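Local coordinates for type-iv like pilin ttha1222 (Thermus thermophilus, PDB 5G2F), which is a type IV pilin-like protein probably involved in natural competence and DNA uptake, its exact role being unknown, at residues A17-A20 / Q21-P24. Sequence-based numbering, arbitrary orientation.
Sequences ALEA and QRDP
Glu-19 and Arg-22 run side by side, pointing the same way, and the guanidinium takes the carboxylate side-on, one nitrogen to each oxygen. NE gives Arg-22 its shorter, straighter bond, 2.8 Å to Glu-19 OE1, reaching that oxygen from above the carboxylate plane; NH2 reaches OE2 of Glu-19 on its syn side at 2.9 Å. The two flat groups are not coplanar but turned 49° apart. Glu-19 bends at chi2 (-58°), which swings its carboxylate round toward an arginine chain that stays extended from CG to NE. Tyr-60 OH also bonds Glu-19 OE2, and NH1 of Arg-22 goes to the carbonyls of Gly-27 and Leu-58, holding the pair between Tyr-60 of strand 60-66 and the loops that carry Gly-27 and Leu-58. A leucine in place of Arg-22 would probably leave the Glu-19 carboxylate without its counter-charge and those two carbonyls without this donor.

Round the other side of the turn, Gln-21 folds back at chi2 (-71°) and sends NE2 to Ala-17 O, 3.0 Å away and in the plane of its own amide, though above that of the carbonyl. The same nitrogen bonds Ala-6 O of the second subunit, so one amide ties this turn to a neighbouring copy. Behind these side chains the backbone closes the turn with two bonds: Gln-21 N to Leu-18 O at 3.0 Å, and Arg-22 N to Glu-19 O at 3.2 Å. Leu-18 faces the sheet, packing on Ile-52, Tyr-54 and Tyr-60. The arrangement is a type I beta turn, Glu-19 to Arg-22, where helix 3-19 gives way to the long loop before strand 47-54 in the C-terminal domain of the pilin, here without the N-terminal segment of the whole protein: the type IV pilin fold, a helix packed on an antiparallel sheet.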
loop_
_atom_site.group_PDB
_atom_site.type_symbol
_atom_site.label_atom_id
_atom_site.label_comp_id
_atom_site.label_asym_id
_atom_site.label_seq_id
_atom_site.Cartn_x
_atom_site.Cartn_y
_atom_site.Cartn_z
ATOM N N ALA A 17 -11.598 7.733 1.271
ATOM C CA ALA A 17 -10.976 6.765 2.176
ATOM C C ALA A 17 -9.784 7.342 2.955
ATOM O O ALA A 17 -9.620 7.094 4.166
ATOM C CB ALA A 17 -10.553 5.523 1.396
ATOM N N LEU A 18 -8.943 8.112 2.278
ATOM C CA LEU A 18 -7.819 8.748 2.926
ATOM C C LEU A 18 -8.272 9.783 3.994
ATOM O O LEU A 18 -7.702 9.881 5.078
ATOM C CB LEU A 18 -6.915 9.441 1.862
ATOM C CG LEU A 18 -6.066 8.528 1.009
ATOM C CD1 LEU A 18 -5.308 9.303 -0.041
ATOM C CD2 LEU A 18 -5.049 7.719 1.832
ATOM N N GLU A 19 -9.295 10.559 3.667
ATOM C CA GLU A 19 -9.868 11.507 4.608
ATOM C C GLU A 19 -10.277 10.824 5.917
ATOM O O GLU A 19 -10.072 11.382 7.013
ATOM C CB GLU A 19 -11.050 12.259 3.986
ATOM C CG GLU A 19 -10.697 13.213 2.834
ATOM C CD GLU A 19 -9.694 14.297 3.200
ATOM O OE1 GLU A 19 -9.916 15.029 4.209
ATOM O OE2 GLU A 19 -8.667 14.369 2.490
ATOM N N ALA A 20 -10.811 9.626 5.793
ATOM C CA ALA A 20 -11.266 8.853 6.964
ATOM C C ALA A 20 -10.147 8.409 7.875
ATOM O O ALA A 20 -10.406 7.952 8.976
ATOM C CB ALA A 20 -12.059 7.651 6.498
ATOM N N GLN A 21 -8.908 8.476 7.407
ATOM C CA GLN A 21 -7.781 8.068 8.227
ATOM C C GLN A 21 -7.103 9.232 8.915
ATOM O O GLN A 21 -6.132 9.022 9.610
ATOM C CB GLN A 21 -6.677 7.471 7.370
ATOM C CG GLN A 21 -7.105 6.597 6.211
ATOM C CD GLN A 21 -7.660 5.280 6.647
ATOM O OE1 GLN A 21 -7.019 4.583 7.416
ATOM N NE2 GLN A 21 -8.820 4.886 6.085
ATOM N N ARG A 22 -7.551 10.471 8.706
ATOM C CA ARG A 22 -6.945 11.632 9.395
ATOM C C ARG A 22 -7.126 11.607 10.900
ATOM O O ARG A 22 -8.183 11.300 11.413
ATOM C CB ARG A 22 -7.522 12.950 8.918
ATOM C CG ARG A 22 -7.194 13.287 7.480
ATOM C CD ARG A 22 -7.793 14.645 7.160
ATOM N NE ARG A 22 -7.612 14.981 5.752
ATOM C CZ ARG A 22 -6.471 15.368 5.199
ATOM N NH1 ARG A 22 -5.381 15.587 5.943
ATOM N NH2 ARG A 22 -6.413 15.630 3.908
ATOM N N ASP A 23 -6.070 11.970 11.621
ATOM C CA ASP A 23 -6.215 12.209 13.034
ATOM C C ASP A 23 -7.217 13.346 13.216
ATOM O O ASP A 23 -7.126 14.360 12.523
ATOM C CB ASP A 23 -4.881 12.575 13.611
ATOM C CG ASP A 23 -4.958 12.811 15.082
ATOM O OD1 ASP A 23 -5.399 13.906 15.534
ATOM O OD2 ASP A 23 -4.601 11.890 15.824
ATOM N N PRO A 24 -8.212 13.165 14.058
ATOM C CA PRO A 24 -9.264 14.197 14.131
ATOM C C PRO A 24 -8.886 15.507 14.894
ATOM O O PRO A 24 -9.606 16.510 14.800
ATOM C CB PRO A 24 -10.395 13.476 14.883
ATOM C CG PRO A 24 -9.754 12.382 15.611
ATOM C CD PRO A 24 -8.571 11.948 14.787
#